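Local coordinates for protein OBCA, Oxalate Biosynthetic Component A (Burkholderia glumae, PDB 4NNB) that holds a magnesium ion and an oxaloacetate ion in a pocket of its TIM-barrel fold and carries an Oxalate Biosynthetic Component A N-terminal family region, at residues N357-Y362 against R438-V443; H337-G342 against L366-K371; L291-L296 against L331-D336; N456-V461 against D468-G473. One frame throughout, in Å; residues are numbered along the deposited sequence.

Contact 1: residues N357-Y362 against R438-V443; sequences NATSLY and RASFPV
Thr359 meets Ser440 and Phe441 with its carbon atoms and sends its hydroxyl elsewhere. At the base of the side chain, Thr359 CB lies 3.2 Å from Ser440 OG. From there the branch CG2 runs across the joint, 3.7 Å from Ser440 CB, and also approaches the Phe441 ring obliquely, 4.0 Å from CE2. The other branch, OG1, sits between the backbone N and the carbonyl carbon (chi1 60°), which turns it back along its own helix to a hydrogen bond with Val355 O; this leaves the methyl to face the second segment. The C-terminal parts of helices 352-359 and 416-440 meet here, on the outside of the TIM barrel, and the longer one leads through Phe441 into barrel strand 444-449. Phe441 is the first residue past that helix, and its ring reaches out beneath the last turn of the other. The carbonyl oxygen Ala358 O lies at the rim of the ring, in its plane, 3.2 Å from Phe441 CZ, where the slightly positive ring hydrogens would suit an oxygen. Around this ring, Leu366 and Leu367 of helix 363-368 and Phe375 add further packing. On the polar side a water bridges the segments: it donates to Thr359 O at 3.1 Å and is 2.6 Å from Ser440 OG, whose hydroxyl also makes a weak bond to Arg436 O.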
loop_
_atom_site.group_PDB
_atom_site.type_symbol
_atom_site.label_atom_id
_atom_site.label_comp_id
_atom_site.label_asym_id
_atom_site.label_seq_id
_atom_site.Cartn_x
_atom_site.Cartn_y
_atom_site.Cartn_z
ATOM N N ASN A 357 -3.210 23.406 11.929
ATOM C CA ASN A 357 -1.825 23.817 12.170
ATOM C C ASN A 357 -1.124 24.390 10.938
ATOM O O ASN A 357 -0.423 25.404 11.023
ATOM C CB ASN A 357 -1.029 22.656 12.769
ATOM C CG ASN A 357 -1.543 22.255 14.152
ATOM O OD1 ASN A 357 -2.378 22.950 14.736
ATOM N ND2 ASN A 357 -1.027 21.146 14.687
ATOM N N ALA A 358 -1.320 23.743 9.792
ATOM C CA ALA A 358 -0.661 24.167 8.561
ATOM C C ALA A 358 -1.123 25.557 8.176
ATOM O O ALA A 358 -0.331 26.370 7.702
ATOM C CB ALA A 358 -0.933 23.190 7.429
ATOM N N THR A 359 -2.404 25.838 8.401
ATOM C CA THR A 359 -2.963 27.114 7.971
ATOM C C THR A 359 -2.808 28.222 9.012
ATOM O O THR A 359 -3.149 29.365 8.743
ATOM C CB THR A 359 -4.449 26.995 7.565
ATOM O OG1 THR A 359 -5.225 26.527 8.675
ATOM C CG2 THR A 359 -4.606 26.034 6.390
ATOM N N SER A 360 -2.288 27.891 10.190
ATOM C CA SER A 360 -2.091 28.915 11.220
ATOM C C SER A 360 -0.628 29.022 11.621
ATOM O O SER A 360 0.153 29.723 10.979
ATOM C CB SER A 360 -2.996 28.656 12.434
ATOM O OG SER A 360 -2.702 27.418 13.059
ATOM N N LEU A 361 -0.250 28.297 12.664
ATOM C CA LEU A 361 1.103 28.390 13.204
ATOM C C LEU A 361 2.231 28.104 12.203
ATOM O O LEU A 361 3.251 28.794 12.201
ATOM C CB LEU A 361 1.247 27.468 14.412
ATOM C CG LEU A 361 2.507 27.697 15.240
ATOM C CD1 LEU A 361 2.374 28.988 16.035
ATOM C CD2 LEU A 361 2.729 26.516 16.158
ATOM N N TYR A 362 2.057 27.101 11.348
ATOM C CA TYR A 362 3.140 26.719 10.451
ATOM C C TYR A 362 3.051 27.377 9.085
ATOM O O TYR A 362 3.837 27.063 8.193
ATOM C CB TYR A 362 3.200 25.198 10.297
ATOM C CG TYR A 362 3.502 24.466 11.588
ATOM C CD1 TYR A 362 2.479 23.908 12.346
ATOM C CD2 TYR A 362 4.806 24.321 12.045
ATOM C CE1 TYR A 362 2.744 23.228 13.530
ATOM C CE2 TYR A 362 5.080 23.642 13.236
ATOM C CZ TYR A 362 4.047 23.109 13.969
ATOM O OH TYR A 362 4.310 22.436 15.147
ATOM N N ARG A 438 -6.824 26.189 0.258
ATOM C CA ARG A 438 -6.714 27.145 -0.852
ATOM C C ARG A 438 -6.755 28.593 -0.366
ATOM O O ARG A 438 -6.082 29.451 -0.920
ATOM C CB ARG A 438 -7.843 26.954 -1.870
ATOM C CG ARG A 438 -7.904 25.599 -2.524
ATOM C CD ARG A 438 -6.742 25.369 -3.430
ATOM N NE ARG A 438 -7.037 24.295 -4.371
ATOM C CZ ARG A 438 -6.134 23.738 -5.166
ATOM N NH1 ARG A 438 -4.869 24.144 -5.120
ATOM N NH2 ARG A 438 -6.501 22.761 -5.994
ATOM N N ALA A 439 -7.558 28.853 0.658
ATOM C CA ALA A 439 -7.677 30.203 1.198
ATOM C C ALA A 439 -6.359 30.622 1.850
ATOM O O ALA A 439 -5.910 31.760 1.686
ATOM C CB ALA A 439 -8.845 30.290 2.197
ATOM N N SER A 440 -5.725 29.703 2.576
ATOM C CA SER A 440 -4.498 30.055 3.284
ATOM C C SER A 440 -3.302 30.038 2.368
ATOM O O SER A 440 -2.326 30.747 2.607
ATOM C CB SER A 440 -4.249 29.125 4.477
ATOM O OG SER A 440 -5.249 29.300 5.455
ATOM N N PHE A 441 -3.368 29.208 1.331
ATOM C CA PHE A 441 -2.257 29.069 0.403
ATOM C C PHE A 441 -2.759 29.187 -1.033
ATOM O O PHE A 441 -3.011 28.175 -1.683
ATOM C CB PHE A 441 -1.564 27.710 0.585
ATOM C CG PHE A 441 -1.048 27.469 1.978
ATOM C CD1 PHE A 441 0.207 27.935 2.359
ATOM C CD2 PHE A 441 -1.817 26.789 2.904
ATOM C CE1 PHE A 441 0.686 27.714 3.655
ATOM C CE2 PHE A 441 -1.347 26.566 4.209
ATOM C CZ PHE A 441 -0.092 27.024 4.575
ATOM N N PRO A 442 -2.893 30.427 -1.532
ATOM C CA PRO A 442 -3.360 30.698 -2.905
ATOM C C PRO A 442 -2.497 30.017 -3.965
ATOM O O PRO A 442 -3.014 29.640 -5.013
ATOM C CB PRO A 442 -3.228 32.218 -3.037
ATOM C CG PRO A 442 -3.176 32.742 -1.633
ATOM C CD PRO A 442 -2.582 31.656 -0.782
ATOM N N VAL A 443 -1.199 29.881 -3.712
ATOM C CA VAL A 443 -0.330 29.165 -4.632
ATOM C C VAL A 443 -0.044 27.807 -4.001
ATOM O O VAL A 443 0.858 27.671 -3.174
ATOM C CB VAL A 443 0.982 29.917 -4.899
ATOM C CG1 VAL A 443 1.741 29.261 -6.046
ATOM C CG2 VAL A 443 0.689 31.375 -5.245
HETATM O O HOH W 1 -4.488 31.361 6.824
#

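Contact 2: residues H337-G342 against L366-K371; sequences HFERVG and LLRTGK
Glu339 OE1 takes a weak hydrogen bond from Arg368 NE at 3.4 Å, the polar link of a salt bridge between the two segments. The N-H points fairly straight at the oxygen, at 153°, yet the bond is long, and the carboxylate and guanidinium planes stand 65° apart, so the two groups do not form a flat, two-pronged pair. Glu339 brings its carboxylate there on an extended chain, with CG anti to the backbone N (chi1 -168°). Arg368 comes with a bent chain, and its aliphatic part also lies against the acid: Arg368 CG is 3.7 Å from Glu339 OE2. Below this pair the contact becomes apolar. Thr369 CG2 rests against the backbone of helix 328-341, 4.0 Å from Glu339 N, and touches the CB of Glu339 at 4.1 Å and that of Phe338 at 4.2 Å. Its hydroxyl makes a weak bond to Arg365 O in the helix before it. Past the ends of the two helices, Gly342 and Gly370 are the first residues to leave helical angles, both with positive phi. These neighbouring outer helices of the TIM barrel lead into the parallel strands 344-349 and 373-378, and Pro345 touches both Phe338 and Thr369. With Glu339 and Arg368 exposed, water probably screens the charge pair, so that packing of their chains and of the Thr369 methyl probably matters as much as the bond.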
loop_
_atom_site.group_PDB
_atom_site.type_symbol
_atom_site.label_atom_id
_atom_site.label_comp_id
_atom_site.label_asym_id
_atom_site.label_seq_id
_atom_site.Cartn_x
_atom_site.Cartn_y
_atom_site.Cartn_z
ATOM N N HIS A 337 15.625 22.488 8.296
ATOM C CA HIS A 337 16.418 21.636 7.423
ATOM C C HIS A 337 15.932 21.624 5.968
ATOM O O HIS A 337 16.737 21.784 5.044
ATOM C CB HIS A 337 16.469 20.227 7.974
ATOM C CG HIS A 337 17.293 19.302 7.149
ATOM N ND1 HIS A 337 18.618 19.039 7.426
ATOM C CD2 HIS A 337 16.990 18.584 6.042
ATOM C CE1 HIS A 337 19.091 18.190 6.533
ATOM N NE2 HIS A 337 18.124 17.903 5.677
ATOM N N PHE A 338 14.630 21.430 5.762
ATOM C CA PHE A 338 14.067 21.434 4.413
ATOM C C PHE A 338 14.454 22.749 3.726
ATOM O O PHE A 338 14.921 22.758 2.576
ATOM C CB PHE A 338 12.536 21.323 4.440
ATOM C CG PHE A 338 11.994 19.923 4.711
ATOM C CD1 PHE A 338 12.418 19.178 5.806
ATOM C CD2 PHE A 338 10.993 19.390 3.902
ATOM C CE1 PHE A 338 11.878 17.922 6.073
ATOM C CE2 PHE A 338 10.449 18.133 4.164
ATOM C CZ PHE A 338 10.896 17.397 5.253
ATOM N N GLU A 339 14.275 23.860 4.441
ATOM C CA GLU A 339 14.580 25.171 3.875
ATOM C C GLU A 339 16.051 25.248 3.468
ATOM O O GLU A 339 16.375 25.679 2.361
ATOM C CB GLU A 339 14.203 26.283 4.873
ATOM C CG GLU A 339 14.214 27.696 4.290
ATOM C CD GLU A 339 13.816 28.758 5.302
ATOM O OE1 GLU A 339 13.051 28.454 6.239
ATOM O OE2 GLU A 339 14.261 29.908 5.155
ATOM N N ARG A 340 16.936 24.790 4.349
ATOM C CA ARG A 340 18.373 24.818 4.089
ATOM C C ARG A 340 18.821 23.990 2.875
ATOM O O ARG A 340 19.607 24.471 2.056
ATOM C CB ARG A 340 19.161 24.384 5.332
ATOM C CG ARG A 340 20.671 24.478 5.137
ATOM C CD ARG A 340 21.463 24.181 6.405
ATOM N NE ARG A 340 21.416 22.773 6.811
ATOM C CZ ARG A 340 22.077 21.783 6.208
ATOM N NH1 ARG A 340 21.974 20.541 6.667
ATOM N NH2 ARG A 340 22.831 22.024 5.139
ATOM N N VAL A 341 18.337 22.754 2.750
ATOM C CA VAL A 341 18.807 21.897 1.656
ATOM C C VAL A 341 17.999 22.044 0.372
ATOM O O VAL A 341 18.370 21.489 -0.658
ATOM C CB VAL A 341 18.892 20.420 2.064
ATOM C CG1 VAL A 341 19.730 20.268 3.305
ATOM C CG2 VAL A 341 17.483 19.833 2.279
ATOM N N GLY A 342 16.901 22.791 0.424
ATOM C CA GLY A 342 16.075 22.996 -0.757
ATOM C C GLY A 342 15.104 21.860 -1.085
ATOM O O GLY A 342 14.785 21.623 -2.259
ATOM N N LEU A 366 5.810 27.189 5.955
ATOM C CA LEU A 366 5.452 26.522 4.702
ATOM C C LEU A 366 5.650 27.454 3.514
ATOM O O LEU A 366 6.028 27.021 2.422
ATOM C CB LEU A 366 4.004 26.019 4.761
ATOM C CG LEU A 366 3.833 24.711 5.542
ATOM C CD1 LEU A 366 2.385 24.507 5.914
ATOM C CD2 LEU A 366 4.367 23.533 4.732
ATOM N N LEU A 367 5.408 28.742 3.719
ATOM C CA LEU A 367 5.622 29.692 2.632
ATOM C C LEU A 367 7.107 29.803 2.352
ATOM O O LEU A 367 7.532 29.857 1.199
ATOM C CB LEU A 367 5.031 31.064 2.956
ATOM C CG LEU A 367 3.506 31.141 2.992
ATOM C CD1 LEU A 367 3.065 32.563 3.317
ATOM C CD2 LEU A 367 2.906 30.676 1.679
ATOM N N ARG A 368 7.897 29.804 3.419
ATOM C CA ARG A 368 9.343 29.887 3.311
ATOM C C ARG A 368 9.994 28.725 2.564
ATOM O O ARG A 368 11.057 28.898 1.966
ATOM C CB ARG A 368 9.961 30.002 4.705
ATOM C CG ARG A 368 10.788 31.252 4.883
ATOM C CD ARG A 368 10.582 31.874 6.233
ATOM N NE ARG A 368 11.134 31.092 7.331
ATOM C CZ ARG A 368 10.624 31.107 8.564
ATOM N NH1 ARG A 368 9.550 31.849 8.825
ATOM N NH2 ARG A 368 11.166 30.380 9.536
ATOM N N THR A 369 9.384 27.541 2.610
ATOM C CA THR A 369 9.997 26.384 1.963
ATOM C C THR A 369 9.664 26.316 0.476
ATOM O O THR A 369 10.074 25.372 -0.204
ATOM C CB THR A 369 9.654 25.036 2.662
ATOM O OG1 THR A 369 8.249 24.960 2.928
ATOM C CG2 THR A 369 10.428 24.882 3.967
ATOM N N GLY A 370 8.904 27.301 -0.014
ATOM C CA GLY A 370 8.676 27.463 -1.449
ATOM C C GLY A 370 7.263 27.228 -1.970
ATOM O O GLY A 370 6.520 26.366 -1.473
ATOM N N LYS A 371 6.895 27.996 -2.990
ATOM C CA LYS A 371 5.583 27.890 -3.611
ATOM C C LYS A 371 5.708 27.178 -4.950
ATOM O O LYS A 371 6.750 27.254 -5.594
ATOM C CB LYS A 371 4.959 29.273 -3.818
ATOM C CG LYS A 371 4.701 30.066 -2.539
ATOM C CD LYS A 371 4.121 31.458 -2.883
ATOM C CE LYS A 371 3.626 32.212 -1.636
ATOM N NZ LYS A 371 2.129 32.437 -1.591
#

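Contact 3: residues L291-L296 against L331-D336; sequences LRRAHL and LDAQFD
The guanidinium of Arg293 carries the methyl of Ala333 on one face, with Ala333 CB 3.4 Å above the plane and displaced toward the rim, while the amide of Gln334 meets its edge. There Arg293 NH1 donates to Gln334 OE1 at 2.9 Å, nearly straight at 166° and within the guanidinium plane; the amide is turned 57° from that plane. Arg293 gets there from the position in which CG stands between its backbone N and carbonyl carbon (chi1 53°), followed by an extended run to NE. The chain thereby passes close alongside the oxygen that its tip binds, with Arg293 CD only 3.2 Å from Gln334 OE1. The other arm of the amide is used as well: Gln334 NE2 donates to Arg292 O at 3.3 Å. Arg292 O lies near the plane of the amide, but the donor stands well above the plane of that carbonyl. The amide of Gln334 is thus held by both of its polar atoms, its oxygen by a side chain and its nitrogen by the neighbouring backbone, which fixes its rotation and satisfies the polar end of a buried residue. The guanidinium group of Arg292 is engaged by other partners, Ala287 O, Asp325 O, Thr278 O and Asn326 OD1. The contact therefore fastens the short, weakly bonded helix 291-294 to one flank of helix 328-341. That longer helix packs in turn on barrel strand 308-311, through Leu331 and Phe335 against Leu311, while Leu291, Ala294 and His295 lean on Leu255 of helix 255-268.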
loop_
_atom_site.group_PDB
_atom_site.type_symbol
_atom_site.label_atom_id
_atom_site.label_comp_id
_atom_site.label_asym_id
_atom_site.label_seq_id
_atom_site.Cartn_x
_atom_site.Cartn_y
_atom_site.Cartn_z
ATOM N N LEU A 291 17.285 11.193 12.502
ATOM C CA LEU A 291 17.140 10.189 11.449
ATOM C C LEU A 291 16.011 10.581 10.479
ATOM O O LEU A 291 16.089 10.303 9.277
ATOM C CB LEU A 291 16.905 8.792 12.054
ATOM C CG LEU A 291 16.771 7.623 11.068
ATOM C CD1 LEU A 291 18.035 7.476 10.205
ATOM C CD2 LEU A 291 16.447 6.320 11.783
ATOM N N ARG A 292 14.997 11.284 10.992
ATOM C CA ARG A 292 13.841 11.672 10.187
ATOM C C ARG A 292 14.139 12.741 9.141
ATOM O O ARG A 292 13.274 13.069 8.335
ATOM C CB ARG A 292 12.671 12.094 11.082
ATOM C CG ARG A 292 12.181 10.975 12.001
ATOM C CD ARG A 292 10.953 11.399 12.794
ATOM N NE ARG A 292 9.778 11.504 11.926
ATOM C CZ ARG A 292 8.565 11.850 12.344
ATOM N NH1 ARG A 292 8.355 12.142 13.628
ATOM N NH2 ARG A 292 7.561 11.896 11.479
ATOM N N ARG A 293 15.357 13.284 9.155
ATOM C CA ARG A 293 15.826 14.148 8.069
ATOM C C ARG A 293 17.215 13.747 7.547
ATOM O O ARG A 293 17.724 14.369 6.625
ATOM C CB ARG A 293 15.840 15.633 8.504
ATOM C CG ARG A 293 16.606 15.894 9.803
ATOM C CD ARG A 293 16.480 17.348 10.274
ATOM N NE ARG A 293 17.042 17.507 11.615
ATOM C CZ ARG A 293 16.382 17.273 12.746
ATOM N NH1 ARG A 293 15.109 16.890 12.720
ATOM N NH2 ARG A 293 17.001 17.429 13.912
ATOM N N ALA A 294 17.829 12.718 8.127
ATOM C CA ALA A 294 19.185 12.324 7.722
ATOM C C ALA A 294 19.275 11.885 6.248
ATOM O O ALA A 294 20.327 12.006 5.617
ATOM C CB ALA A 294 19.720 11.239 8.637
ATOM N N HIS A 295 18.170 11.384 5.703
ATOM C CA HIS A 295 18.101 11.038 4.279
ATOM C C HIS A 295 17.775 12.232 3.394
ATOM O O HIS A 295 17.689 12.093 2.169
ATOM C CB HIS A 295 17.104 9.898 4.018
ATOM C CG HIS A 295 15.713 10.168 4.514
ATOM N ND1 HIS A 295 15.441 10.994 5.586
ATOM C CD2 HIS A 295 14.515 9.688 4.094
ATOM C CE1 HIS A 295 14.134 11.022 5.797
ATOM N NE2 HIS A 295 13.551 10.239 4.905
ATOM N N LEU A 296 17.605 13.405 3.999
ATOM C CA LEU A 296 17.264 14.588 3.222
ATOM C C LEU A 296 18.493 15.457 3.031
ATOM O O LEU A 296 18.444 16.666 3.209
ATOM C CB LEU A 296 16.142 15.382 3.885
ATOM C CG LEU A 296 14.880 14.560 4.177
ATOM C CD1 LEU A 296 13.818 15.483 4.755
ATOM C CD2 LEU A 296 14.345 13.797 2.937
ATOM N N LEU A 331 9.398 19.652 14.604
ATOM C CA LEU A 331 8.967 20.314 13.373
ATOM C C LEU A 331 9.767 21.576 13.064
ATOM O O LEU A 331 10.066 21.864 11.896
ATOM C CB LEU A 331 7.461 20.595 13.397
ATOM C CG LEU A 331 6.621 19.319 13.274
ATOM C CD1 LEU A 331 5.171 19.556 13.712
ATOM C CD2 LEU A 331 6.679 18.793 11.838
ATOM N N ASP A 332 10.135 22.321 14.102
ATOM C CA ASP A 332 11.003 23.491 13.917
ATOM C C ASP A 332 12.310 23.080 13.238
ATOM O O ASP A 332 12.781 23.749 12.304
ATOM C CB ASP A 332 11.287 24.184 15.255
ATOM C CG ASP A 332 12.186 25.408 15.104
ATOM O OD1 ASP A 332 11.775 26.372 14.428
ATOM O OD2 ASP A 332 13.305 25.412 15.662
ATOM N N ALA A 333 12.877 21.973 13.707
ATOM C CA ALA A 333 14.106 21.420 13.146
ATOM C C ALA A 333 13.913 20.920 11.700
ATOM O O ALA A 333 14.760 21.178 10.833
ATOM C CB ALA A 333 14.633 20.293 14.041
ATOM N N GLN A 334 12.825 20.188 11.447
ATOM C CA GLN A 334 12.499 19.755 10.079
ATOM C C GLN A 334 12.439 20.926 9.113
ATOM O O GLN A 334 13.144 20.935 8.097
ATOM C CB GLN A 334 11.158 18.995 10.028
ATOM C CG GLN A 334 11.179 17.636 10.706
ATOM C CD GLN A 334 12.173 16.640 10.085
ATOM O OE1 GLN A 334 13.352 16.621 10.443
ATOM N NE2 GLN A 334 11.683 15.786 9.177
ATOM N N PHE A 335 11.585 21.902 9.413
ATOM C CA PHE A 335 11.413 23.041 8.517
ATOM C C PHE A 335 12.741 23.750 8.264
ATOM O O PHE A 335 13.043 24.088 7.117
ATOM C CB PHE A 335 10.374 24.036 9.049
ATOM C CG PHE A 335 8.945 23.692 8.691
ATOM C CD1 PHE A 335 8.474 23.898 7.411
ATOM C CD2 PHE A 335 8.069 23.199 9.655
ATOM C CE1 PHE A 335 7.155 23.595 7.072
ATOM C CE2 PHE A 335 6.747 22.899 9.331
ATOM C CZ PHE A 335 6.291 23.094 8.031
ATOM N N ASP A 336 13.523 23.977 9.323
ATOM C CA ASP A 336 14.852 24.595 9.186
ATOM C C ASP A 336 15.683 23.805 8.183
ATOM O O ASP A 336 16.361 24.367 7.327
ATOM C CB ASP A 336 15.594 24.579 10.526
ATOM C CG ASP A 336 15.358 25.833 11.346
ATOM O OD1 ASP A 336 14.577 26.694 10.887
ATOM O OD2 ASP A 336 15.947 25.947 12.454
#

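Contact 4: residues N456-V461 against D468-G473; sequences NLLVDV and DGIRVG
Leu458 lays its forked end over strand 469-472, with CD1 3.6 Å from Val472 CG1 and 3.8 Å from Ile470 CG2. Its other methyl, CD2, touches the same Ile470 branch at 4.0 Å, so both prongs rest against that methyl group. CD1 also comes near the backbone between the two strand residues, 4.0 Å from Arg471 O. The leucine crosses each of these side chains at a slant. Ile470 divides its work: CG2, anti to the backbone N, meets Leu458, while CG1 carries CD1 the other way, under the next residue of the helix. There Ile470 CD1 is 4.2 Å from Val459 CG2, and the two side chains cross at about a right angle. This is helix-on-strand packing within a right-handed beta-alpha-beta unit of the TIM barrel, made of strand 444-449, helix 458-465 and strand 469-472. Ile448 of strand 444-449 and Leu450 also touch Leu458, and helix 495-507 flanks the same layer, Leu506 touching Ile470 and Val499 touching Val472. The CB of Arg471, between the two hydrophobic residues of the strand, points away from the helix, and the side chain ends near the bound ligands, where its NE forms a salt bridge with Asp476 and a long, weak ion pair links it to Glu475, a ligand of the magnesium ion.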
loop_
_atom_site.group_PDB
_atom_site.type_symbol
_atom_site.label_atom_id
_atom_site.label_comp_id
_atom_site.label_asym_id
_atom_site.label_seq_id
_atom_site.Cartn_x
_atom_site.Cartn_y
_atom_site.Cartn_z
ATOM N N ASN A 456 -12.413 3.397 -6.115
ATOM C CA ASN A 456 -13.287 3.676 -7.263
ATOM C C ASN A 456 -13.770 5.127 -7.240
ATOM O O ASN A 456 -14.232 5.650 -8.240
ATOM C CB ASN A 456 -14.475 2.710 -7.332
ATOM C CG ASN A 456 -14.056 1.280 -7.660
ATOM O OD1 ASN A 456 -12.982 1.053 -8.206
ATOM N ND2 ASN A 456 -14.906 0.316 -7.319
ATOM N N LEU A 457 -13.642 5.767 -6.081
ATOM C CA LEU A 457 -14.043 7.154 -5.888
ATOM C C LEU A 457 -12.978 8.142 -6.335
ATOM O O LEU A 457 -13.277 9.321 -6.529
ATOM C CB LEU A 457 -14.334 7.409 -4.404
ATOM C CG LEU A 457 -15.431 6.588 -3.742
ATOM C CD1 LEU A 457 -15.465 6.859 -2.251
ATOM C CD2 LEU A 457 -16.778 6.919 -4.376
ATOM N N LEU A 458 -11.736 7.672 -6.482
ATOM C CA LEU A 458 -10.579 8.563 -6.660
ATOM C C LEU A 458 -10.749 9.646 -7.709
ATOM O O LEU A 458 -10.565 10.832 -7.423
ATOM C CB LEU A 458 -9.323 7.769 -7.011
ATOM C CG LEU A 458 -8.365 7.385 -5.893
ATOM C CD1 LEU A 458 -7.175 6.667 -6.516
ATOM C CD2 LEU A 458 -7.921 8.611 -5.077
ATOM N N VAL A 459 -11.068 9.238 -8.934
ATOM C CA VAL A 459 -11.169 10.195 -10.025
ATOM C C VAL A 459 -12.358 11.148 -9.871
ATOM O O VAL A 459 -12.199 12.350 -10.064
ATOM C CB VAL A 459 -11.180 9.499 -11.398
ATOM C CG1 VAL A 459 -11.456 10.509 -12.513
ATOM C CG2 VAL A 459 -9.850 8.806 -11.624
ATOM N N ASP A 460 -13.532 10.628 -9.518
ATOM C CA ASP A 460 -14.703 11.493 -9.374
ATOM C C ASP A 460 -14.474 12.541 -8.282
ATOM O O ASP A 460 -14.759 13.726 -8.480
ATOM C CB ASP A 460 -15.959 10.691 -9.046
ATOM C CG ASP A 460 -16.507 9.930 -10.247
ATOM O OD1 ASP A 460 -16.252 10.339 -11.399
ATOM O OD2 ASP A 460 -17.195 8.917 -10.026
ATOM N N VAL A 461 -13.955 12.096 -7.138
ATOM C CA VAL A 461 -13.717 12.993 -6.008
ATOM C C VAL A 461 -12.668 14.044 -6.335
ATOM O O VAL A 461 -12.842 15.221 -6.024
ATOM C CB VAL A 461 -13.298 12.219 -4.749
ATOM C CG1 VAL A 461 -12.841 13.178 -3.649
ATOM C CG2 VAL A 461 -14.442 11.373 -4.256
ATOM N N ASP A 468 -5.326 18.952 -7.887
ATOM C CA ASP A 468 -4.213 19.014 -8.816
ATOM C C ASP A 468 -3.513 17.684 -9.033
ATOM O O ASP A 468 -2.636 17.577 -9.886
ATOM C CB ASP A 468 -3.198 20.014 -8.296
ATOM C CG ASP A 468 -3.827 21.340 -7.997
ATOM O OD1 ASP A 468 -4.039 22.104 -8.953
ATOM O OD2 ASP A 468 -4.135 21.604 -6.821
ATOM N N GLY A 469 -3.883 16.672 -8.268
ATOM C CA GLY A 469 -3.169 15.415 -8.370
ATOM C C GLY A 469 -3.898 14.259 -7.745
ATOM O O GLY A 469 -4.812 14.448 -6.944
ATOM N N ILE A 470 -3.483 13.049 -8.118
ATOM C CA ILE A 470 -4.016 11.822 -7.547
ATOM C C ILE A 470 -2.846 10.878 -7.289
ATOM O O ILE A 470 -1.937 10.765 -8.116
ATOM C CB ILE A 470 -5.015 11.135 -8.515
ATOM C CG1 ILE A 470 -6.293 11.955 -8.642
ATOM C CG2 ILE A 470 -5.387 9.716 -8.033
ATOM C CD1 ILE A 470 -7.215 11.438 -9.752
ATOM N N ARG A 471 -2.873 10.204 -6.142
ATOM C CA ARG A 471 -1.827 9.261 -5.777
ATOM C C ARG A 471 -2.392 7.847 -5.764
ATOM O O ARG A 471 -3.521 7.616 -5.300
ATOM C CB ARG A 471 -1.241 9.618 -4.389
ATOM C CG ARG A 471 -0.589 8.452 -3.640
ATOM C CD ARG A 471 0.242 8.927 -2.416
ATOM N NE ARG A 471 0.181 7.950 -1.337
ATOM C CZ ARG A 471 0.761 8.090 -0.142
ATOM N NH1 ARG A 471 1.478 9.174 0.150
ATOM N NH2 ARG A 471 0.603 7.139 0.762
ATOM N N VAL A 472 -1.613 6.902 -6.289
ATOM C CA VAL A 472 -1.959 5.480 -6.193
ATOM C C VAL A 472 -0.668 4.720 -5.924
ATOM O O VAL A 472 0.420 5.278 -6.062
ATOM C CB VAL A 472 -2.578 4.946 -7.504
ATOM C CG1 VAL A 472 -3.971 5.518 -7.709
ATOM C CG2 VAL A 472 -1.670 5.279 -8.688
ATOM N N GLY A 473 -0.787 3.456 -5.535
ATOM C CA GLY A 473 0.380 2.604 -5.381
ATOM C C GLY A 473 0.146 1.546 -4.321
ATOM O O GLY A 473 -0.810 1.658 -3.552
#

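In the fold
All four contacts belong to the TIM barrel, whose parallel strands close when 469-472 pairs with 5-10. Contacts 2 and 3 share helix 328-341 and have centres about 11 Å apart; His337 NE2 probably bonds to Leu296 O between them. Contacts 1 and 2, whose centres are about 15 Å apart, have segments that alternate along the chain, and Val443 packs on Lys371 between them. Contact 3 closes before either opens, and contact 4 comes last, its centre about 23 Å from that of contact 1 but tied to it by the salt bridge of Arg438 with Asp468. Contacts 1 to 3 thus join neighbouring outer elements, whereas contact 4 seats a helix on a strand bordering the pocket.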